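Local coordinates for protein lantibiotic dehydratase (Microbispora corallina, PDB 5EHK) that probably dehydrates serine and threonine residues of the NAI-107 precursor peptide in a reaction that depends on glutamyl-tRNA, at residues F12-P17 with I372-R377; L503-V508 with V522-G527; A533-G538 with P636-A641. One frame throughout, in Å; residues are numbered along the deposited sequence.

Contact 1. Residues F12-P17 with I372-R377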
loop_
_atom_site.group_PDB
_atom_site.type_symbol
_atom_site.label_atom_id
_atom_site.label_comp_id
_atom_site.label_asym_id
_atom_site.label_seq_id
_atom_site.Cartn_x
_atom_site.Cartn_y
_atom_site.Cartn_z
ATOM N N PHE A 12 -18.513 -29.685 -27.286
ATOM C CA PHE A 12 -17.988 -28.351 -27.080
ATOM C C PHE A 12 -18.745 -27.386 -27.956
ATOM O O PHE A 12 -19.449 -27.817 -28.852
ATOM C CB PHE A 12 -16.476 -28.282 -27.342
ATOM C CG PHE A 12 -16.040 -28.845 -28.672
ATOM C CD1 PHE A 12 -16.354 -28.193 -29.864
ATOM C CD2 PHE A 12 -15.275 -30.003 -28.728
ATOM C CE1 PHE A 12 -15.937 -28.695 -31.077
ATOM C CE2 PHE A 12 -14.857 -30.508 -29.938
ATOM C CZ PHE A 12 -15.192 -29.853 -31.113
ATOM N N MET A 13 -18.650 -26.089 -27.668
ATOM C CA MET A 13 -19.350 -25.087 -28.465
ATOM C C MET A 13 -18.376 -24.439 -29.436
ATOM O O MET A 13 -17.177 -24.431 -29.197
ATOM C CB MET A 13 -20.027 -24.031 -27.585
ATOM C CG MET A 13 -21.033 -23.157 -28.330
ATOM S SD MET A 13 -21.684 -21.731 -27.420
ATOM C CE MET A 13 -20.266 -20.627 -27.409
ATOM N N VAL A 14 -18.896 -23.912 -30.536
ATOM C CA VAL A 14 -18.071 -23.289 -31.556
ATOM C C VAL A 14 -18.651 -21.924 -31.790
ATOM O O VAL A 14 -19.874 -21.788 -31.863
ATOM C CB VAL A 14 -18.127 -24.063 -32.882
ATOM C CG1 VAL A 14 -17.262 -23.383 -33.922
ATOM C CG2 VAL A 14 -17.682 -25.499 -32.668
ATOM N N ARG A 15 -17.788 -20.910 -31.827
ATOM C CA ARG A 15 -18.196 -19.561 -32.206
ATOM C C ARG A 15 -17.597 -19.304 -33.564
ATOM O O ARG A 15 -16.447 -19.670 -33.804
ATOM C CB ARG A 15 -17.648 -18.504 -31.248
ATOM C CG ARG A 15 -17.672 -18.827 -29.768
ATOM C CD ARG A 15 -17.114 -17.643 -28.983
ATOM N NE ARG A 15 -17.223 -17.827 -27.541
ATOM C CZ ARG A 15 -16.173 -17.973 -26.737
ATOM N NH1 ARG A 15 -14.935 -17.948 -27.229
ATOM N NH2 ARG A 15 -16.356 -18.151 -25.444
ATOM N N THR A 16 -18.353 -18.689 -34.460
ATOM C CA THR A 16 -17.844 -18.443 -35.806
ATOM C C THR A 16 -18.600 -17.348 -36.563
ATOM O O THR A 16 -19.798 -17.171 -36.351
ATOM C CB THR A 16 -17.828 -19.764 -36.587
ATOM O OG1 THR A 16 -16.468 -20.193 -36.737
ATOM C CG2 THR A 16 -18.513 -19.641 -37.960
ATOM N N PRO A 17 -17.906 -16.602 -37.442
ATOM C CA PRO A 17 -18.633 -15.607 -38.245
ATOM C C PRO A 17 -19.362 -16.227 -39.451
ATOM O O PRO A 17 -19.007 -17.328 -39.870
ATOM C CB PRO A 17 -17.513 -14.668 -38.716
ATOM C CG PRO A 17 -16.300 -15.538 -38.768
ATOM C CD PRO A 17 -16.453 -16.569 -37.688
ATOM N N ILE A 372 -25.148 -21.079 -36.332
ATOM C CA ILE A 372 -24.349 -21.342 -37.519
ATOM C C ILE A 372 -24.533 -22.767 -38.047
ATOM O O ILE A 372 -24.457 -23.733 -37.280
ATOM C CB ILE A 372 -22.861 -21.110 -37.219
ATOM C CG1 ILE A 372 -22.595 -19.622 -36.976
ATOM C CG2 ILE A 372 -21.987 -21.646 -38.348
ATOM C CD1 ILE A 372 -23.081 -18.677 -38.078
ATOM N N ASP A 373 -24.793 -22.895 -39.350
ATOM C CA ASP A 373 -24.822 -24.210 -40.005
ATOM C C ASP A 373 -23.397 -24.666 -40.278
ATOM O O ASP A 373 -22.760 -24.239 -41.240
ATOM C CB ASP A 373 -25.652 -24.174 -41.302
ATOM C CG ASP A 373 -25.781 -25.552 -41.963
ATOM O OD1 ASP A 373 -25.408 -26.566 -41.332
ATOM O OD2 ASP A 373 -26.265 -25.621 -43.116
ATOM N N LEU A 374 -22.910 -25.544 -39.415
ATOM C CA LEU A 374 -21.517 -25.958 -39.427
ATOM C C LEU A 374 -21.409 -27.148 -38.509
ATOM O O LEU A 374 -21.861 -27.122 -37.362
ATOM C CB LEU A 374 -20.604 -24.828 -38.940
ATOM C CG LEU A 374 -19.084 -24.979 -38.750
ATOM C CD1 LEU A 374 -18.309 -25.101 -40.070
ATOM C CD2 LEU A 374 -18.549 -23.793 -37.939
ATOM N N GLU A 375 -20.830 -28.212 -39.033
ATOM C CA GLU A 375 -20.560 -29.373 -38.228
ATOM C C GLU A 375 -19.063 -29.457 -38.021
ATOM O O GLU A 375 -18.287 -29.351 -38.964
ATOM C CB GLU A 375 -21.133 -30.627 -38.881
ATOM C CG GLU A 375 -21.025 -31.866 -38.015
ATOM C CD GLU A 375 -21.643 -33.093 -38.673
ATOM O OE1 GLU A 375 -22.018 -33.016 -39.873
ATOM O OE2 GLU A 375 -21.719 -34.141 -37.987
ATOM N N VAL A 376 -18.660 -29.568 -36.766
ATOM C CA VAL A 376 -17.255 -29.673 -36.448
ATOM C C VAL A 376 -16.985 -30.881 -35.580
ATOM O O VAL A 376 -17.656 -31.102 -34.568
ATOM C CB VAL A 376 -16.726 -28.414 -35.758
ATOM C CG1 VAL A 376 -15.308 -28.653 -35.267
ATOM C CG2 VAL A 376 -16.751 -27.234 -36.717
ATOM N N ARG A 377 -16.016 -31.682 -35.997
ATOM C CA ARG A 377 -15.577 -32.787 -35.176
ATOM C C ARG A 377 -14.076 -32.778 -35.094
ATOM O O ARG A 377 -13.395 -32.480 -36.067
ATOM C CB ARG A 377 -16.088 -34.120 -35.717
ATOM C CG ARG A 377 -17.538 -34.362 -35.385
ATOM C CD ARG A 377 -18.119 -35.456 -36.233
ATOM N NE ARG A 377 -19.575 -35.442 -36.163
ATOM C CZ ARG A 377 -20.285 -36.247 -35.385
ATOM N NH1 ARG A 377 -19.667 -37.141 -34.620
ATOM N NH2 ARG A 377 -21.607 -36.162 -35.381
#

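Contact 2. Residues L503-V508 with V522-G527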
loop_
_atom_site.group_PDB
_atom_site.type_symbol
_atom_site.label_atom_id
_atom_site.label_comp_id
_atom_site.label_asym_id
_atom_site.label_seq_id
_atom_site.Cartn_x
_atom_site.Cartn_y
_atom_site.Cartn_z
ATOM N N LEU A 503 -11.786 -23.208 -21.579
ATOM C CA LEU A 503 -10.788 -22.531 -22.391
ATOM C C LEU A 503 -11.434 -22.335 -23.746
ATOM O O LEU A 503 -12.146 -23.208 -24.235
ATOM C CB LEU A 503 -9.509 -23.376 -22.509
ATOM C CG LEU A 503 -8.838 -23.724 -21.176
ATOM C CD1 LEU A 503 -7.704 -24.730 -21.327
ATOM C CD2 LEU A 503 -8.343 -22.444 -20.478
ATOM N N GLY A 504 -11.230 -21.179 -24.347
ATOM C CA GLY A 504 -11.692 -20.975 -25.702
ATOM C C GLY A 504 -10.442 -21.037 -26.528
ATOM O O GLY A 504 -9.459 -20.428 -26.142
ATOM N N VAL A 505 -10.445 -21.786 -27.625
ATOM C CA VAL A 505 -9.232 -21.907 -28.437
ATOM C C VAL A 505 -9.477 -21.882 -29.933
ATOM O O VAL A 505 -10.595 -22.099 -30.398
ATOM C CB VAL A 505 -8.395 -23.167 -28.100
ATOM C CG1 VAL A 505 -7.822 -23.109 -26.674
ATOM C CG2 VAL A 505 -9.203 -24.423 -28.343
ATOM N N HIS A 506 -8.411 -21.579 -30.668
ATOM C CA HIS A 506 -8.352 -21.799 -32.098
ATOM C C HIS A 506 -7.604 -23.113 -32.290
ATOM O O HIS A 506 -6.558 -23.348 -31.659
ATOM C CB HIS A 506 -7.522 -20.709 -32.772
ATOM C CG HIS A 506 -8.130 -19.341 -32.719
ATOM N ND1 HIS A 506 -9.427 -19.082 -33.102
ATOM C CD2 HIS A 506 -7.595 -18.146 -32.362
ATOM C CE1 HIS A 506 -9.672 -17.790 -32.970
ATOM N NE2 HIS A 506 -8.577 -17.198 -32.523
ATOM N N VAL A 507 -8.137 -23.974 -33.154
ATOM C CA VAL A 507 -7.395 -25.143 -33.616
ATOM C C VAL A 507 -7.069 -24.938 -35.076
ATOM O O VAL A 507 -7.968 -24.673 -35.874
ATOM C CB VAL A 507 -8.182 -26.439 -33.455
ATOM C CG1 VAL A 507 -7.340 -27.598 -33.943
ATOM C CG2 VAL A 507 -8.567 -26.649 -32.007
ATOM N N VAL A 508 -5.791 -25.020 -35.426
ATOM C CA VAL A 508 -5.373 -24.808 -36.819
ATOM C C VAL A 508 -4.449 -25.900 -37.379
ATOM O O VAL A 508 -3.678 -26.530 -36.650
ATOM C CB VAL A 508 -4.731 -23.437 -37.035
ATOM C CG1 VAL A 508 -5.782 -22.360 -37.015
ATOM C CG2 VAL A 508 -3.647 -23.208 -35.998
ATOM N N VAL A 522 -2.865 -25.776 -31.318
ATOM C CA VAL A 522 -3.963 -25.200 -30.521
ATOM C C VAL A 522 -3.556 -23.824 -29.979
ATOM O O VAL A 522 -2.544 -23.695 -29.276
ATOM C CB VAL A 522 -4.339 -26.066 -29.321
ATOM C CG1 VAL A 522 -5.501 -25.412 -28.554
ATOM C CG2 VAL A 522 -4.709 -27.448 -29.773
ATOM N N VAL A 523 -4.323 -22.796 -30.310
ATOM C CA VAL A 523 -3.971 -21.451 -29.874
ATOM C C VAL A 523 -5.003 -20.939 -28.849
ATOM O O VAL A 523 -6.192 -20.813 -29.172
ATOM C CB VAL A 523 -3.867 -20.503 -31.078
ATOM C CG1 VAL A 523 -3.571 -19.064 -30.633
ATOM C CG2 VAL A 523 -2.793 -20.996 -32.013
ATOM N N LEU A 524 -4.570 -20.701 -27.607
ATOM C CA LEU A 524 -5.489 -20.191 -26.583
ATOM C C LEU A 524 -5.990 -18.828 -27.010
ATOM O O LEU A 524 -5.200 -17.934 -27.272
ATOM C CB LEU A 524 -4.806 -20.087 -25.226
ATOM C CG LEU A 524 -4.848 -21.321 -24.324
ATOM C CD1 LEU A 524 -4.743 -22.617 -25.123
ATOM C CD2 LEU A 524 -3.704 -21.252 -23.326
ATOM N N ALA A 525 -7.304 -18.679 -27.091
ATOM C CA ALA A 525 -7.900 -17.499 -27.700
ATOM C C ALA A 525 -7.808 -16.309 -26.762
ATOM O O ALA A 525 -7.738 -16.483 -25.547
ATOM C CB ALA A 525 -9.340 -17.779 -28.078
ATOM N N PRO A 526 -7.826 -15.086 -27.321
ATOM C CA PRO A 526 -7.919 -13.906 -26.450
ATOM C C PRO A 526 -9.307 -13.812 -25.812
ATOM O O PRO A 526 -10.274 -14.365 -26.329
ATOM C CB PRO A 526 -7.689 -12.739 -27.416
ATOM C CG PRO A 526 -8.151 -13.261 -28.746
ATOM C CD PRO A 526 -7.773 -14.723 -28.749
ATOM N N GLY A 527 -9.395 -13.126 -24.684
ATOM C CA GLY A 527 -10.644 -12.999 -23.959
ATOM C C GLY A 527 -10.531 -13.771 -22.658
ATOM O O GLY A 527 -9.600 -14.569 -22.504
#

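Contact 3. Residues A533-G538 with P636-A641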
loop_
_atom_site.group_PDB
_atom_site.type_symbol
_atom_site.label_atom_id
_atom_site.label_comp_id
_atom_site.label_asym_id
_atom_site.label_seq_id
_atom_site.Cartn_x
_atom_site.Cartn_y
_atom_site.Cartn_z
ATOM N N ALA A 533 -17.677 -25.260 -15.887
ATOM C CA ALA A 533 -18.037 -26.039 -17.086
ATOM C C ALA A 533 -19.495 -25.798 -17.480
ATOM O O ALA A 533 -20.400 -26.129 -16.712
ATOM C CB ALA A 533 -17.814 -27.507 -16.838
ATOM N N GLY A 534 -19.735 -25.166 -18.626
ATOM C CA GLY A 534 -21.108 -24.876 -19.024
ATOM C C GLY A 534 -21.496 -23.390 -19.040
ATOM O O GLY A 534 -22.529 -23.004 -19.619
ATOM N N ALA A 535 -20.675 -22.548 -18.406
ATOM C CA ALA A 535 -21.010 -21.139 -18.275
ATOM C C ALA A 535 -21.108 -20.454 -19.631
ATOM O O ALA A 535 -22.056 -19.706 -19.880
ATOM C CB ALA A 535 -19.990 -20.431 -17.401
ATOM N N THR A 536 -20.131 -20.714 -20.502
ATOM C CA THR A 536 -20.112 -20.066 -21.803
ATOM C C THR A 536 -21.249 -20.576 -22.695
ATOM O O THR A 536 -21.818 -19.826 -23.481
ATOM C CB THR A 536 -18.761 -20.270 -22.532
ATOM O OG1 THR A 536 -17.701 -19.732 -21.736
ATOM C CG2 THR A 536 -18.764 -19.556 -23.892
ATOM N N LEU A 537 -21.598 -21.847 -22.546
ATOM C CA LEU A 537 -22.618 -22.454 -23.395
ATOM C C LEU A 537 -24.012 -21.982 -22.981
ATOM O O LEU A 537 -24.969 -22.038 -23.760
ATOM C CB LEU A 537 -22.527 -23.982 -23.327
ATOM C CG LEU A 537 -21.317 -24.705 -23.938
ATOM C CD1 LEU A 537 -19.993 -24.409 -23.253
ATOM C CD2 LEU A 537 -21.568 -26.184 -23.902
ATOM N N GLY A 538 -24.096 -21.508 -21.741
ATOM C CA GLY A 538 -25.347 -21.225 -21.079
ATOM C C GLY A 538 -26.413 -20.458 -21.829
ATOM O O GLY A 538 -27.542 -20.948 -21.956
ATOM N N PRO A 636 -23.749 -19.858 -13.648
ATOM C CA PRO A 636 -23.801 -20.610 -14.907
ATOM C C PRO A 636 -23.935 -19.757 -16.158
ATOM O O PRO A 636 -24.499 -20.238 -17.135
ATOM C CB PRO A 636 -25.079 -21.435 -14.759
ATOM C CG PRO A 636 -25.416 -21.397 -13.311
ATOM C CD PRO A 636 -24.968 -20.061 -12.851
ATOM N N ASN A 637 -23.395 -18.545 -16.144
ATOM C CA ASN A 637 -23.309 -17.734 -17.340
ATOM C C ASN A 637 -21.998 -16.938 -17.352
ATOM O O ASN A 637 -21.155 -17.097 -16.477
ATOM C CB ASN A 637 -24.492 -16.788 -17.410
ATOM C CG ASN A 637 -24.524 -15.803 -16.253
ATOM O OD1 ASN A 637 -23.562 -15.036 -16.028
ATOM N ND2 ASN A 637 -25.616 -15.828 -15.494
ATOM N N MET A 638 -21.850 -16.056 -18.328
ATOM C CA MET A 638 -20.644 -15.279 -18.434
ATOM C C MET A 638 -20.885 -13.798 -18.138
ATOM O O MET A 638 -20.094 -12.934 -18.523
ATOM C CB MET A 638 -20.013 -15.473 -19.807
ATOM C CG MET A 638 -19.464 -16.851 -20.012
ATOM S SD MET A 638 -18.065 -17.211 -18.917
ATOM C CE MET A 638 -16.848 -16.046 -19.498
ATOM N N VAL A 639 -21.961 -13.490 -17.428
ATOM C CA VAL A 639 -22.098 -12.129 -16.929
ATOM C C VAL A 639 -21.103 -11.873 -15.800
ATOM O O VAL A 639 -20.925 -12.695 -14.903
ATOM C CB VAL A 639 -23.530 -11.834 -16.512
ATOM C CG1 VAL A 639 -23.665 -10.395 -16.032
ATOM C CG2 VAL A 639 -24.438 -12.129 -17.683
ATOM N N SER A 640 -20.440 -10.734 -15.870
ATOM C CA SER A 640 -19.386 -10.390 -14.929
ATOM C C SER A 640 -19.928 -10.018 -13.556
ATOM O O SER A 640 -20.493 -8.930 -13.395
ATOM C CB SER A 640 -18.623 -9.182 -15.457
ATOM O OG SER A 640 -17.698 -8.720 -14.488
ATOM N N ALA A 641 -19.729 -10.875 -12.557
ATOM C CA ALA A 641 -20.202 -10.546 -11.209
ATOM C C ALA A 641 -19.577 -9.231 -10.687
ATOM O O ALA A 641 -20.248 -8.424 -10.035
ATOM C CB ALA A 641 -19.945 -11.698 -10.246
#

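Contact 1. Residues F12-P17 with I372-R377
I372 meets T16 through its methyl and methylene carbons, which lie against a T16 methyl and the T16 carbonyl oxygen. Its CB carries two branches toward strand 12-17: the methyl CG2 stands 4.0 Å from CG2 of T16, while CG1 approaches the carbonyl, 3.8 Å from T16 O. CD1, at the tip, stays near the same oxygen, 4.0 Å from T16 O. A chi1 of -68° produces this split, setting CG2 opposite the backbone N and CG1 beside it, and the side chains of I372 and T16 cross at about a right angle. L374 instead reaches toward T16 tip to tip, its CD2 lying 4.2 Å from both T16 CG2 and V14 CG1. No hydrogen bond joins 12-17 to 372-377, because the two strands are not immediate neighbours. Strand 147-155 bridges them by pairing with both, antiparallel to 6-17 and parallel to 366-379, and the segment axes pass 9.0 Å apart at 130°. The V14, T16, L374 and V376 side chains point at one another across the gap, and S150 on the shared strand touches both V14 and L374. Further along, V376 CG1 comes to the edge of the F12 ring, near its plane, 4.2 Å from CE1; F154 packs edge-to-face with the same ring. E375 and R377 turn away from this apolar row and form a salt bridge, R377 NE to E375 OE2, with the oxygen in the guanidinium plane.

Contact 2. Residues L503-V508 with V522-G527
H506 and V523 form an antiparallel hydrogen-bonded pair, flanked by the non-hydrogen-bonded pairs V505-L524 and V507-V522, with the short strand segments inclined at 146°. H506 N donates to V523 O at 2.8 Å and V523 N to H506 O at 2.7 Å, both bonds nearly straight and in the carbonyl plane. The ladder outlasts the strand by one residue: A525 N reaches G504 O at 2.9 Å, tilted 25° from the carbonyl plane, and A525 CB lies alongside the same oxygen, 3.3 Å from G504 O.

On one face V505 touches two side chains of the partner strand. The V505 and V522 side chains cross obliquely, V505 CB lying 3.7 Å from V522 CG1, and V505 CG1 is 3.5 Å from CD1 of L524. The side chains of V505 and L524 lie side by side and point the same way; with chi1 at -65°, V505 CG1 is beside its backbone N, on the L524 side. H506 and V523 occupy the other face, in contact through their CB atoms, 4.0 Å apart. Beyond CB the H506 ring turns away from the V523 side chain, and its ND1 is hydrogen-bonded to A784 O, which should fix the turn of the imidazole.

The two strands follow each other in sequence, joined by a connection that carries the short helix 512-516. Strand 785-792 pairs antiparallel with 500-508, and strand 685-693 runs parallel to 521-524, so each strand of the pair has a further strand partner on its other side. Helix 380-395 packs over the V505, V522 and L524 face, with I386, E385 and L393 touching those three residues in turn.

Contact 3. Residues A533-G538 with P636-A641
M638 packs against A535 and T536 with a side chain folded back on itself. Its chi1 of -69° puts CG beside the backbone N, and chi2 and chi3, near -66° and -65°, bend the chain twice more, so that the methylene and the sulfur, rather than an extended tip, do the touching. M638 CG lies 3.7 Å from T536 CA. The sulfur M638 SD is 4.0 Å from the methyl A535 CB. The T536 and M638 side chains meet at a slant, with the hydroxyl OG1 of T536 3.8 Å from both CG and SD of M638. The hydroxyl's polar partner is E502, to whose carboxylate it is hydrogen-bonded; the other oxygen of that carboxylate takes the backbone N of G534. E502 thus ties the side chain of T536 to the start of its own turn.

Closer to the backbone, A535 O accepts a CA-H...O contact from N637 CA at 3.5 Å, while A535 CB sits 3.7 Å from N637 O. The carbonyl oxygen of P636 also comes up to this turn, near A535 and G538. The N637 side chain leaves the backbone away from 533-538 and reaches forward along its own chain, where N637 OD1 accepts from V639 N at 2.6 Å, the donor tilted out of the carbonyl plane.

Two loops meet here: 533-538 follows strand 521-524, and the other loop, 636-641, comes after strand 629-634 of the seven-stranded sheet. Two separate local motifs order 636-641: an Asx turn at N637 and, after it, an N-cap at S640, whose OG is hydrogen-bonded to A643 N of helix 641-644.

Overall arrangement
Strand 785-792 connects contacts 1 and 2: it pairs antiparallel with both 6-17 and 500-508, and I786 touches F12 of the one and V507 of the other. The centres of these contacts are 14 Å apart and their nearest atoms about 5 Å. Contact 3 lies about 18 Å from each, between centres. It touches contact 1 directly, M13 CB meeting L537 CG at 3.9 Å and M13 CE meeting T536 CG2 at 4.0 Å, but stays about 7 Å from contact 2 at the nearest atoms. Within 533-538, L537 and the T536 methyl pack on M13 of strand 6-17, while T536 also meets M638 of the other loop.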